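Local coordinates for luciferase-like enzymeAMP-CoA-ligase (Zophobas atratus, PDB 4W8O), which probably activates carboxylic acids with ATP to acyl-adenylates and passes them to coenzyme A, as relatives of beetle luciferase do, though its beetle is nonluminescent, at residues 4-9 with 409-414; 75-80 with 122-127; 99-104 with 224-229; 357-362 with 398-403. All blocks are in the same frame, centred on the assembly; numbering follows the deposited sequence.

Contact 1. Residues 4-9 with 409-414; sequences RILKGK and GYYDDD
R4 meets Y411 and the loop that follows it with both its backbone and its side chain. The R4 amide N points at Y411 OH over 3.4 Å, a weak hydrogen bond; the hydroxyl also pairs with V369 O on strand 367-380. The R4 side chain leaves between its own N and carbonyl carbon (chi1 60°) and then runs extended to NE, which carries the guanidinium past the tyrosine. There the two flat groups stand almost perpendicular, 86° between planes: Y411 CE2 lies over one guanidinium face, 3.7 Å from R4 NH1, while NH1 itself sits at the ring edge. Beyond the ring, R4 NH2 gives a second weak hydrogen bond to D413 O (3.3 Å). L6 follows, on strand 6-7, an outermost strand of a five-stranded antiparallel sheet. Strand 403-411 lies three places further across that sheet, so Y411 and L6 meet through side chains, their CA atoms 9.0 Å apart. L6 CD2 stands over one face of the Y411 ring in a CH-pi contact, 4.2 Å from the centroid and 24° off the normal. L6 CD1 packs 3.9 Å from Y411 CG, and V417 of strand 417-422 also touches the leucine.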
loop_
_atom_site.group_PDB
_atom_site.type_symbol
_atom_site.label_atom_id
_atom_site.label_comp_id
_atom_site.label_asym_id
_atom_site.label_seq_id
_atom_site.Cartn_x
_atom_site.Cartn_y
_atom_site.Cartn_z
ATOM N N ARG A 4 16.169 10.787 -23.447
ATOM C CA ARG A 4 16.689 10.999 -22.101
ATOM C C ARG A 4 15.980 10.126 -21.071
ATOM O O ARG A 4 14.934 9.525 -21.348
ATOM C CB ARG A 4 16.582 12.477 -21.709
ATOM C CG ARG A 4 15.164 13.026 -21.704
ATOM C CD ARG A 4 15.147 14.499 -21.337
ATOM N NE ARG A 4 13.800 14.976 -21.002
ATOM C CZ ARG A 4 12.839 15.260 -21.884
ATOM N NH1 ARG A 4 13.038 15.107 -23.192
ATOM N NH2 ARG A 4 11.657 15.695 -21.451
ATOM N N ILE A 5 16.585 10.063 -19.889
ATOM C CA ILE A 5 16.042 9.361 -18.744
ATOM C C ILE A 5 15.417 10.403 -17.824
ATOM O O ILE A 5 16.101 11.319 -17.380
ATOM C CB ILE A 5 17.154 8.609 -17.983
ATOM C CG1 ILE A 5 17.744 7.503 -18.863
ATOM C CG2 ILE A 5 16.624 8.045 -16.670
ATOM C CD1 ILE A 5 19.008 6.876 -18.311
ATOM N N LEU A 6 14.125 10.269 -17.549
ATOM C CA LEU A 6 13.430 11.201 -16.665
ATOM C C LEU A 6 13.857 10.956 -15.215
ATOM O O LEU A 6 13.946 9.809 -14.772
ATOM C CB LEU A 6 11.918 11.030 -16.790
ATOM C CG LEU A 6 11.310 11.133 -18.194
ATOM C CD1 LEU A 6 9.836 10.756 -18.161
ATOM C CD2 LEU A 6 11.501 12.530 -18.775
ATOM N N LYS A 7 14.107 12.031 -14.482
ATOM C CA LYS A 7 14.627 11.932 -13.134
ATOM C C LYS A 7 13.802 12.803 -12.216
ATOM O O LYS A 7 13.664 14.001 -12.456
ATOM C CB LYS A 7 16.096 12.373 -13.090
ATOM C CG LYS A 7 16.725 12.258 -11.705
ATOM C CD LYS A 7 18.172 12.723 -11.664
ATOM C CE LYS A 7 18.749 12.556 -10.261
ATOM N NZ LYS A 7 19.909 13.455 -10.010
ATOM N N GLY A 8 13.270 12.208 -11.154
ATOM C CA GLY A 8 12.469 12.954 -10.188
ATOM C C GLY A 8 13.320 13.852 -9.313
ATOM O O GLY A 8 14.542 13.754 -9.320
ATOM N N LYS A 9 12.664 14.722 -8.549
ATOM C CA LYS A 9 13.358 15.682 -7.703
ATOM C C LYS A 9 14.035 14.959 -6.552
ATOM O O LYS A 9 13.607 13.874 -6.154
ATOM C CB LYS A 9 12.382 16.733 -7.155
ATOM C CG LYS A 9 11.513 16.227 -6.009
ATOM C CD LYS A 9 10.572 17.290 -5.456
ATOM C CE LYS A 9 9.759 16.711 -4.307
ATOM N NZ LYS A 9 8.654 17.596 -3.855
ATOM N N GLY A 409 4.421 2.537 -23.096
ATOM C CA GLY A 409 4.021 3.947 -23.054
ATOM C C GLY A 409 5.034 4.910 -23.678
ATOM O O GLY A 409 5.912 4.500 -24.439
ATOM N N TYR A 410 4.896 6.195 -23.354
ATOM C CA TYR A 410 5.775 7.246 -23.861
ATOM C C TYR A 410 5.640 8.459 -22.935
ATOM O O TYR A 410 4.725 8.498 -22.102
ATOM C CB TYR A 410 5.369 7.644 -25.292
ATOM C CG TYR A 410 4.003 8.280 -25.369
ATOM C CD1 TYR A 410 2.862 7.502 -25.554
ATOM C CD2 TYR A 410 3.840 9.660 -25.227
ATOM C CE1 TYR A 410 1.601 8.075 -25.611
ATOM C CE2 TYR A 410 2.579 10.243 -25.285
ATOM C CZ TYR A 410 1.465 9.441 -25.473
ATOM O OH TYR A 410 0.211 10.001 -25.533
ATOM N N TYR A 411 6.527 9.445 -23.099
ATOM C CA TYR A 411 6.435 10.714 -22.353
ATOM C C TYR A 411 6.429 11.947 -23.268
ATOM O O TYR A 411 6.805 11.873 -24.435
ATOM C CB TYR A 411 7.564 10.845 -21.319
ATOM C CG TYR A 411 8.955 10.873 -21.910
ATOM C CD1 TYR A 411 9.625 9.696 -22.206
ATOM C CD2 TYR A 411 9.603 12.082 -22.173
ATOM C CE1 TYR A 411 10.894 9.709 -22.747
ATOM C CE2 TYR A 411 10.878 12.107 -22.717
ATOM C CZ TYR A 411 11.516 10.915 -23.004
ATOM O OH TYR A 411 12.777 10.917 -23.542
ATOM N N ASP A 412 6.005 13.068 -22.691
ATOM C CA ASP A 412 5.927 14.372 -23.365
ATOM C C ASP A 412 7.264 15.081 -23.495
ATOM O O ASP A 412 8.252 14.672 -22.908
ATOM C CB ASP A 412 5.020 15.317 -22.555
ATOM C CG ASP A 412 3.587 15.193 -22.917
ATOM O OD1 ASP A 412 3.289 14.433 -23.850
ATOM O OD2 ASP A 412 2.751 15.855 -22.275
ATOM N N ASP A 413 7.257 16.183 -24.246
ATOM C CA ASP A 413 8.343 17.166 -24.208
ATOM C C ASP A 413 8.471 17.770 -22.807
ATOM O O ASP A 413 9.569 18.086 -22.375
ATOM C CB ASP A 413 8.100 18.290 -25.232
ATOM C CG ASP A 413 8.323 17.842 -26.669
ATOM O OD1 ASP A 413 9.093 16.885 -26.904
ATOM O OD2 ASP A 413 7.737 18.465 -27.575
ATOM N N ASP A 414 7.342 17.927 -22.111
ATOM C CA ASP A 414 7.325 18.351 -20.698
ATOM C C ASP A 414 7.485 17.212 -19.676
ATOM O O ASP A 414 7.295 17.424 -18.479
ATOM C CB ASP A 414 6.028 19.103 -20.399
ATOM C CG ASP A 414 5.838 20.301 -21.295
ATOM O OD1 ASP A 414 6.834 20.994 -21.572
ATOM O OD2 ASP A 414 4.695 20.546 -21.731
#

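Contact 2. Residues 75-80 with 122-127; sequences FCSTNS and FVEEES
Backbone hydrogen bonds set the parallel pairing of F75 with F122 and C76 with V123. Both are nearly straight: C76 N reaches F122 O at 2.8 Å, and E124 N reaches C76 O at 3.0 Å.

Side-chain hydrogen bonds take over where the strands end. E124 CG is flanked by both backbone neighbours of CA (chi1 62°), and the chain extends from there back to the 75-80 segment. E124 OE1 takes two donors: T78 N at 2.9 Å, from well above the carboxylate plane, and T78 OG1 at 2.8 Å, nearly in line with the C-O bond. The other oxygen, E124 OE2, is met on its anti side by S127 OG at 2.6 Å. Both carboxylate oxygens are therefore gripped, which should fix the rotation of this buried group and would probably favour its charged form.

Side chains also touch on the two faces of the sheet. The F75 and F122 rings lie side by side with planes 13° apart, but slid so far that they barely overlap; F75 CE2 touches F122 CD1 at 3.6 Å. On the other face C76 SG comes within 3.8 Å of S127 CB, just before helix 128-138. Adjacent parallel strands ending in loops, with helices packed on both faces, are typical of an alpha/beta sheet such as those of AMP-binding enzymes.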
loop_
_atom_site.group_PDB
_atom_site.type_symbol
_atom_site.label_atom_id
_atom_site.label_comp_id
_atom_site.label_asym_id
_atom_site.label_seq_id
_atom_site.Cartn_x
_atom_site.Cartn_y
_atom_site.Cartn_z
ATOM N N PHE A 75 -1.774 -12.497 7.160
ATOM C CA PHE A 75 -3.032 -11.870 7.567
ATOM C C PHE A 75 -4.090 -12.055 6.487
ATOM O O PHE A 75 -3.824 -11.830 5.305
ATOM C CB PHE A 75 -2.807 -10.379 7.856
ATOM C CG PHE A 75 -1.736 -10.151 8.865
ATOM C CD1 PHE A 75 -0.412 -10.107 8.477
ATOM C CD2 PHE A 75 -2.046 -10.079 10.215
ATOM C CE1 PHE A 75 0.592 -9.960 9.416
ATOM C CE2 PHE A 75 -1.051 -9.931 11.154
ATOM C CZ PHE A 75 0.265 -9.877 10.762
ATOM N N CYS A 76 -5.277 -12.501 6.889
ATOM C CA CYS A 76 -6.430 -12.557 5.985
ATOM C C CYS A 76 -7.654 -11.900 6.623
ATOM O O CYS A 76 -8.427 -12.544 7.343
ATOM C CB CYS A 76 -6.747 -13.992 5.591
ATOM S SG CYS A 76 -7.937 -14.069 4.235
ATOM N N SER A 77 -7.826 -10.609 6.354
ATOM C CA SER A 77 -8.896 -9.848 6.970
ATOM C C SER A 77 -9.202 -8.584 6.179
ATOM O O SER A 77 -8.305 -7.982 5.586
ATOM C CB SER A 77 -8.510 -9.475 8.405
ATOM O OG SER A 77 -9.471 -8.629 9.014
ATOM N N THR A 78 -10.477 -8.202 6.162
ATOM C CA THR A 78 -10.875 -6.870 5.759
ATOM C C THR A 78 -10.349 -5.866 6.789
ATOM O O THR A 78 -9.795 -6.245 7.828
ATOM C CB THR A 78 -12.408 -6.745 5.655
ATOM O OG1 THR A 78 -13.019 -7.285 6.831
ATOM C CG2 THR A 78 -12.934 -7.483 4.438
ATOM N N ASN A 79 -10.502 -4.585 6.494
ATOM C CA ASN A 79 -10.019 -3.539 7.388
ATOM C C ASN A 79 -10.905 -3.400 8.628
ATOM O O ASN A 79 -12.140 -3.436 8.542
ATOM C CB ASN A 79 -9.920 -2.202 6.644
ATOM C CG ASN A 79 -8.802 -2.187 5.612
ATOM O OD1 ASN A 79 -7.695 -2.661 5.865
ATOM N ND2 ASN A 79 -9.076 -1.613 4.456
ATOM N N SER A 80 -10.258 -3.268 9.780
ATOM C CA SER A 80 -10.942 -3.078 11.062
ATOM C C SER A 80 -9.984 -2.334 11.977
ATOM O O SER A 80 -8.855 -2.062 11.590
ATOM C CB SER A 80 -11.316 -4.424 11.686
ATOM O OG SER A 80 -10.155 -5.090 12.171
ATOM N N PHE A 122 -3.216 -14.693 11.020
ATOM C CA PHE A 122 -4.358 -14.017 11.642
ATOM C C PHE A 122 -5.490 -13.922 10.620
ATOM O O PHE A 122 -5.280 -13.455 9.495
ATOM C CB PHE A 122 -3.972 -12.611 12.113
ATOM C CG PHE A 122 -3.066 -12.600 13.321
ATOM C CD1 PHE A 122 -1.707 -12.824 13.186
ATOM C CD2 PHE A 122 -3.574 -12.357 14.587
ATOM C CE1 PHE A 122 -0.862 -12.817 14.294
ATOM C CE2 PHE A 122 -2.744 -12.350 15.698
ATOM C CZ PHE A 122 -1.382 -12.585 15.551
ATOM N N VAL A 123 -6.692 -14.331 11.024
ATOM C CA VAL A 123 -7.822 -14.437 10.103
ATOM C C VAL A 123 -9.124 -13.893 10.693
ATOM O O VAL A 123 -9.441 -14.139 11.848
ATOM C CB VAL A 123 -8.019 -15.909 9.670
ATOM C CG1 VAL A 123 -8.541 -16.751 10.824
ATOM C CG2 VAL A 123 -8.969 -16.012 8.478
ATOM N N GLU A 124 -9.867 -13.139 9.891
ATOM C CA GLU A 124 -11.215 -12.718 10.257
ATOM C C GLU A 124 -12.133 -13.935 10.309
ATOM O O GLU A 124 -11.903 -14.918 9.596
ATOM C CB GLU A 124 -11.762 -11.679 9.265
ATOM C CG GLU A 124 -11.899 -12.200 7.837
ATOM C CD GLU A 124 -12.444 -11.187 6.847
ATOM O OE1 GLU A 124 -12.527 -9.980 7.163
ATOM O OE2 GLU A 124 -12.797 -11.619 5.730
ATOM N N GLU A 125 -13.176 -13.869 11.134
ATOM C CA GLU A 125 -14.134 -14.977 11.253
ATOM C C GLU A 125 -14.705 -15.407 9.898
ATOM O O GLU A 125 -14.880 -16.599 9.635
ATOM C CB GLU A 125 -15.285 -14.596 12.186
ATOM C CG GLU A 125 -14.901 -14.574 13.655
ATOM C CD GLU A 125 -16.049 -14.154 14.564
ATOM O OE1 GLU A 125 -17.094 -13.702 14.057
ATOM O OE2 GLU A 125 -15.906 -14.264 15.794
ATOM N N GLU A 126 -14.958 -14.431 9.035
ATOM C CA GLU A 126 -15.605 -14.671 7.746
ATOM C C GLU A 126 -14.705 -15.419 6.757
ATOM O O GLU A 126 -15.180 -15.975 5.786
ATOM C CB GLU A 126 -16.033 -13.343 7.112
ATOM C CG GLU A 126 -17.041 -12.537 7.920
ATOM C CD GLU A 126 -16.427 -11.741 9.072
ATOM O OE1 GLU A 126 -15.189 -11.760 9.250
ATOM O OE2 GLU A 126 -17.201 -11.107 9.824
ATOM N N SER A 127 -13.401 -15.406 6.993
ATOM C CA SER A 127 -12.447 -16.034 6.093
ATOM C C SER A 127 -11.811 -17.277 6.739
ATOM O O SER A 127 -10.885 -17.865 6.181
ATOM C CB SER A 127 -11.363 -15.012 5.708
ATOM O OG SER A 127 -11.909 -13.914 4.983
#

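Contact 3. Residues 99-104 with 224-229; sequences NLDPTL and TMYWIT
D101 lays its CB squarely over the centre of the Y226 ring, and its carboxylate is joined to W227, the next residue, by a bridging water. D101 CB is 3.6 Å from the Y226 centroid and 12° off the normal, a CH-pi contact. Chi1 of -166° sets the carboxylate opposite the D101 backbone N, and this swings D101 OD2 over the ring rim, 3.6 Å from Y226 CD2. The water donates to D101 OD2 at 2.6 Å and accepts from W227 NE1 at 3.0 Å, lying at the edge of the indole. The second carboxylate oxygen, OD1, closes an Asx turn by accepting T103 N, within the type I turn that carries the chain from strand 96-99 into helix 106-116. The partner segment, a loop up to W227 at the N-cap, runs into helix 228-239, whose I228 and T229 line the pocket holding a polyethylene glycol molecule. While D101 CB covers one face of the Y226 ring, Y226 CD2 lies over the centre of the W227 ring. N99 O lies at the ring edge, 3.4 Å from Y226 CD1, and L104 CD1 approaches Y226 CE1. A second water joins the backbones, donating to N99 O and to Y226 O (2.6 Å). The N99 and M225 side chains lie side by side, with N99 CG 3.5 Å from M225 CB.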
loop_
_atom_site.group_PDB
_atom_site.type_symbol
_atom_site.label_atom_id
_atom_site.label_comp_id
_atom_site.label_asym_id
_atom_site.label_seq_id
_atom_site.Cartn_x
_atom_site.Cartn_y
_atom_site.Cartn_z
ATOM N N ASN A 99 -0.107 -9.983 3.451
ATOM C CA ASN A 99 -1.565 -10.034 3.492
ATOM C C ASN A 99 -2.161 -10.823 2.334
ATOM O O ASN A 99 -1.672 -10.752 1.203
ATOM C CB ASN A 99 -2.121 -8.613 3.514
ATOM C CG ASN A 99 -1.583 -7.807 4.678
ATOM O OD1 ASN A 99 -2.103 -7.896 5.781
ATOM N ND2 ASN A 99 -0.502 -7.041 4.446
ATOM N N LEU A 100 -3.211 -11.587 2.632
ATOM C CA LEU A 100 -3.989 -12.291 1.619
ATOM C C LEU A 100 -5.333 -11.602 1.413
ATOM O O LEU A 100 -5.854 -10.972 2.326
ATOM C CB LEU A 100 -4.238 -13.731 2.042
ATOM C CG LEU A 100 -3.015 -14.537 2.455
ATOM C CD1 LEU A 100 -3.463 -15.921 2.875
ATOM C CD2 LEU A 100 -1.979 -14.620 1.346
ATOM N N ASP A 101 -5.885 -11.727 0.212
ATOM C CA ASP A 101 -7.174 -11.124 -0.118
ATOM C C ASP A 101 -8.270 -12.121 0.258
ATOM O O ASP A 101 -8.292 -13.231 -0.269
ATOM C CB ASP A 101 -7.243 -10.811 -1.616
ATOM C CG ASP A 101 -8.397 -9.871 -1.990
ATOM O OD1 ASP A 101 -9.400 -9.766 -1.243
ATOM O OD2 ASP A 101 -8.296 -9.242 -3.071
ATOM N N PRO A 102 -9.183 -11.723 1.162
ATOM C CA PRO A 102 -10.312 -12.569 1.554
ATOM C C PRO A 102 -11.250 -12.944 0.398
ATOM O O PRO A 102 -11.976 -13.913 0.520
ATOM C CB PRO A 102 -11.072 -11.711 2.571
ATOM C CG PRO A 102 -10.103 -10.697 3.040
ATOM C CD PRO A 102 -9.191 -10.434 1.878
ATOM N N THR A 103 -11.222 -12.195 -0.704
ATOM C CA THR A 103 -12.075 -12.485 -1.858
ATOM C C THR A 103 -11.455 -13.491 -2.823
ATOM O O THR A 103 -12.056 -13.802 -3.847
ATOM C CB THR A 103 -12.393 -11.215 -2.671
ATOM O OG1 THR A 103 -11.201 -10.757 -3.313
ATOM C CG2 THR A 103 -12.952 -10.114 -1.779
ATOM N N LEU A 104 -10.257 -13.986 -2.531
ATOM C CA LEU A 104 -9.630 -14.965 -3.422
ATOM C C LEU A 104 -10.171 -16.373 -3.172
ATOM O O LEU A 104 -10.554 -16.712 -2.053
ATOM C CB LEU A 104 -8.119 -14.958 -3.246
ATOM C CG LEU A 104 -7.402 -13.729 -3.807
ATOM C CD1 LEU A 104 -6.020 -13.600 -3.181
ATOM C CD2 LEU A 104 -7.300 -13.786 -5.327
ATOM N N THR A 224 -8.028 -3.284 0.917
ATOM C CA THR A 224 -7.495 -4.095 2.005
ATOM C C THR A 224 -5.977 -4.068 1.966
ATOM O O THR A 224 -5.385 -3.556 1.007
ATOM C CB THR A 224 -7.970 -5.549 1.885
ATOM O OG1 THR A 224 -7.553 -6.080 0.623
ATOM C CG2 THR A 224 -9.491 -5.629 2.002
ATOM N N MET A 225 -5.355 -4.638 2.998
ATOM C CA MET A 225 -3.893 -4.617 3.147
ATOM C C MET A 225 -3.192 -5.593 2.206
ATOM O O MET A 225 -1.972 -5.602 2.105
ATOM C CB MET A 225 -3.500 -4.894 4.603
ATOM C CG MET A 225 -3.959 -3.823 5.588
ATOM S SD MET A 225 -3.193 -2.217 5.290
ATOM C CE MET A 225 -4.246 -1.158 6.284
ATOM N N TYR A 226 -3.971 -6.421 1.519
ATOM C CA TYR A 226 -3.480 -7.208 0.395
ATOM C C TYR A 226 -2.824 -6.319 -0.668
ATOM O O TYR A 226 -1.813 -6.687 -1.260
ATOM C CB TYR A 226 -4.653 -7.948 -0.227
ATOM C CG TYR A 226 -4.348 -8.699 -1.495
ATOM C CD1 TYR A 226 -3.631 -9.888 -1.464
ATOM C CD2 TYR A 226 -4.807 -8.238 -2.729
ATOM C CE1 TYR A 226 -3.359 -10.592 -2.627
ATOM C CE2 TYR A 226 -4.556 -8.944 -3.897
ATOM C CZ TYR A 226 -3.829 -10.119 -3.840
ATOM O OH TYR A 226 -3.569 -10.828 -4.986
ATOM N N TRP A 227 -3.420 -5.158 -0.903
ATOM C CA TRP A 227 -2.968 -4.255 -1.953
ATOM C C TRP A 227 -1.871 -3.338 -1.438
ATOM O O TRP A 227 -1.911 -2.877 -0.296
ATOM C CB TRP A 227 -4.146 -3.431 -2.486
ATOM C CG TRP A 227 -5.240 -4.296 -3.075
ATOM C CD1 TRP A 227 -6.420 -4.651 -2.478
ATOM C CD2 TRP A 227 -5.235 -4.929 -4.361
ATOM N NE1 TRP A 227 -7.153 -5.455 -3.320
ATOM C CE2 TRP A 227 -6.452 -5.642 -4.480
ATOM C CE3 TRP A 227 -4.323 -4.955 -5.429
ATOM C CZ2 TRP A 227 -6.781 -6.380 -5.617
ATOM C CZ3 TRP A 227 -4.653 -5.685 -6.568
ATOM C CH2 TRP A 227 -5.877 -6.390 -6.651
ATOM N N ILE A 228 -0.887 -3.104 -2.293
ATOM C CA ILE A 228 0.166 -2.127 -2.040
ATOM C C ILE A 228 -0.397 -0.805 -1.514
ATOM O O ILE A 228 0.158 -0.227 -0.598
ATOM C CB ILE A 228 1.028 -1.897 -3.307
ATOM C CG1 ILE A 228 2.215 -0.962 -3.032
ATOM C CG2 ILE A 228 0.195 -1.336 -4.443
ATOM C CD1 ILE A 228 3.277 -1.545 -2.136
ATOM N N THR A 229 -1.507 -0.333 -2.069
ATOM C CA THR A 229 -2.078 0.943 -1.627
ATOM C C THR A 229 -2.497 0.924 -0.151
ATOM O O THR A 229 -2.277 1.897 0.579
ATOM C CB THR A 229 -3.275 1.349 -2.489
ATOM O OG1 THR A 229 -4.210 0.263 -2.544
ATOM C CG2 THR A 229 -2.819 1.689 -3.895
HETATM O O HOH W 1 -0.352 -8.789 -0.630
HETATM O O HOH W 2 -9.648 -7.036 -3.416
#

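Contact 4. Residues 357-362 with 398-403; sequences LLKIVN and DGDGFL
K359 and F402 form the close-packed part of this contact, the lysine lying along one face of the phenyl ring. Fully extended beyond CG, the K359 chain slides across the ring so that successive carbons meet it: CG and CD pass over the CD2-CE2 side, and K359 CE comes 3.6 Å from F402 CG. The CE atom makes a CH-pi contact, and K359 NZ follows over the same face as a cation-pi pair, 4.0 Å from the F402 centroid and 20° off the normal. L357 CB approaches the ring obliquely, 4.0 Å from F402 CE2.

The solvent side is held by charge and is looser. K359 NZ donates to D398 OD2 at 3.1 Å in a salt bridge, meeting the oxygen on its syn side but 29° out of the carboxylate plane. The other ion pair of K359 NZ, with OD2 of the exposed D400, is long at 3.7 Å. R378 on strand 367-380 also bridges D398 OD2, so this oxygen sits between two cations, which would be expected to stabilise its negative charge.

The other oxygen of D398 organises the loop itself. D400 N and F402 N reach D398 OD1 from opposite faces of the carboxylate, the first at 2.8 Å, and hold the aspartate while its OD2 faces the lysine. An Asx turn (D398 OD1 with D400 N) is thus combined with a type I turn from D398 to G401, leading into strand 403-411 and braced by salt bridges against strands 357-362 and 367-380 of the antiparallel sheet.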
loop_
_atom_site.group_PDB
_atom_site.type_symbol
_atom_site.label_atom_id
_atom_site.label_comp_id
_atom_site.label_asym_id
_atom_site.label_seq_id
_atom_site.Cartn_x
_atom_site.Cartn_y
_atom_site.Cartn_z
ATOM N N LEU A 357 14.107 7.155 -11.335
ATOM C CA LEU A 357 14.464 7.255 -12.752
ATOM C C LEU A 357 13.447 6.484 -13.600
ATOM O O LEU A 357 13.040 5.380 -13.230
ATOM C CB LEU A 357 15.861 6.686 -13.002
ATOM C CG LEU A 357 17.024 7.266 -12.195
ATOM C CD1 LEU A 357 18.272 6.433 -12.441
ATOM C CD2 LEU A 357 17.271 8.724 -12.534
ATOM N N LEU A 358 13.052 7.062 -14.735
ATOM C CA LEU A 358 12.136 6.398 -15.672
ATOM C C LEU A 358 12.623 6.554 -17.106
ATOM O O LEU A 358 12.940 7.664 -17.548
ATOM C CB LEU A 358 10.719 6.964 -15.532
ATOM C CG LEU A 358 9.626 6.228 -16.318
ATOM C CD1 LEU A 358 8.307 6.312 -15.578
ATOM C CD2 LEU A 358 9.461 6.757 -17.741
ATOM N N LYS A 359 12.696 5.441 -17.826
ATOM C CA LYS A 359 13.087 5.458 -19.227
ATOM C C LYS A 359 12.110 4.654 -20.075
ATOM O O LYS A 359 11.425 3.758 -19.571
ATOM C CB LYS A 359 14.522 4.936 -19.399
ATOM C CG LYS A 359 14.722 3.472 -19.036
ATOM C CD LYS A 359 16.180 3.052 -19.167
ATOM C CE LYS A 359 16.322 1.547 -18.988
ATOM N NZ LYS A 359 17.727 1.056 -19.088
ATOM N N ILE A 360 12.036 5.015 -21.353
ATOM C CA ILE A 360 11.263 4.282 -22.356
ATOM C C ILE A 360 12.268 3.606 -23.282
ATOM O O ILE A 360 13.113 4.286 -23.863
ATOM C CB ILE A 360 10.387 5.216 -23.215
ATOM C CG1 ILE A 360 9.537 6.145 -22.345
ATOM C CG2 ILE A 360 9.507 4.413 -24.169
ATOM C CD1 ILE A 360 8.378 5.479 -21.659
ATOM N N VAL A 361 12.177 2.284 -23.422
ATOM C CA VAL A 361 13.130 1.524 -24.230
ATOM C C VAL A 361 12.454 0.840 -25.411
ATOM O O VAL A 361 11.435 0.162 -25.264
ATOM C CB VAL A 361 13.866 0.465 -23.380
ATOM C CG1 VAL A 361 14.726 -0.440 -24.252
ATOM C CG2 VAL A 361 14.727 1.151 -22.333
ATOM N N ASN A 362 13.039 1.034 -26.587
ATOM C CA ASN A 362 12.674 0.277 -27.774
ATOM C C ASN A 362 13.204 -1.156 -27.637
ATOM O O ASN A 362 14.412 -1.350 -27.595
ATOM C CB ASN A 362 13.268 0.960 -29.009
ATOM C CG ASN A 362 13.277 0.068 -30.228
ATOM O OD1 ASN A 362 12.472 -0.856 -30.349
ATOM N ND2 ASN A 362 14.199 0.335 -31.141
ATOM N N ASP A 398 16.653 -5.171 -16.152
ATOM C CA ASP A 398 17.442 -5.121 -17.384
ATOM C C ASP A 398 18.928 -4.954 -17.058
ATOM O O ASP A 398 19.313 -4.962 -15.886
ATOM C CB ASP A 398 16.912 -4.035 -18.341
ATOM C CG ASP A 398 17.235 -2.609 -17.890
ATOM O OD1 ASP A 398 18.138 -2.392 -17.044
ATOM O OD2 ASP A 398 16.570 -1.688 -18.409
ATOM N N GLY A 399 19.753 -4.804 -18.089
ATOM C CA GLY A 399 21.208 -4.737 -17.924
ATOM C C GLY A 399 21.721 -3.619 -17.033
ATOM O O GLY A 399 22.800 -3.742 -16.449
ATOM N N ASP A 400 20.962 -2.530 -16.930
ATOM C CA ASP A 400 21.328 -1.394 -16.078
ATOM C C ASP A 400 20.607 -1.407 -14.721
ATOM O O ASP A 400 20.595 -0.397 -14.017
ATOM C CB ASP A 400 21.039 -0.078 -16.813
ATOM C CG ASP A 400 21.923 0.123 -18.034
ATOM O OD1 ASP A 400 23.086 -0.321 -18.026
ATOM O OD2 ASP A 400 21.460 0.749 -19.008
ATOM N N GLY A 401 20.011 -2.542 -14.355
ATOM C CA GLY A 401 19.326 -2.684 -13.066
ATOM C C GLY A 401 17.976 -1.986 -12.974
ATOM O O GLY A 401 17.492 -1.728 -11.871
ATOM N N PHE A 402 17.364 -1.671 -14.121
ATOM C CA PHE A 402 16.048 -1.024 -14.137
ATOM C C PHE A 402 14.977 -2.095 -14.113
ATOM O O PHE A 402 15.106 -3.103 -14.797
ATOM C CB PHE A 402 15.844 -0.191 -15.399
ATOM C CG PHE A 402 16.487 1.173 -15.363
ATOM C CD1 PHE A 402 17.870 1.309 -15.307
ATOM C CD2 PHE A 402 15.705 2.319 -15.430
ATOM C CE1 PHE A 402 18.463 2.568 -15.299
ATOM C CE2 PHE A 402 16.289 3.579 -15.418
ATOM C CZ PHE A 402 17.669 3.705 -15.349
ATOM N N LEU A 403 13.920 -1.866 -13.336
ATOM C CA LEU A 403 12.752 -2.752 -13.314
ATOM C C LEU A 403 11.969 -2.593 -14.614
ATOM O O LEU A 403 11.635 -1.479 -15.012
ATOM C CB LEU A 403 11.840 -2.429 -12.123
ATOM C CG LEU A 403 10.495 -3.173 -12.017
ATOM C CD1 LEU A 403 10.693 -4.634 -11.616
ATOM C CD2 LEU A 403 9.564 -2.475 -11.031
#

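Overall arrangement
From the N terminus, residues 4-9 open contact 1, which closes only at 409-414 and so encloses the other three contacts along the chain. Contact 2 opens at 75-80, and contact 3 opens at 99-104 before contact 2 closes at 122-127; contact 3 closes at 224-229, so the two cross. They touch in space, where strand 72-76 adjoins strand 96-99 and P102 packs on E124 and S127. Contact 4 then opens at 357-362 and closes at 398-403. It touches contact 1 in the five-stranded antiparallel sheet, where strands 6-7 and 357-362 are neighbours. Contacts 1 and 2 lie on opposite sides of the chain's centre, with centres about 41 Å apart.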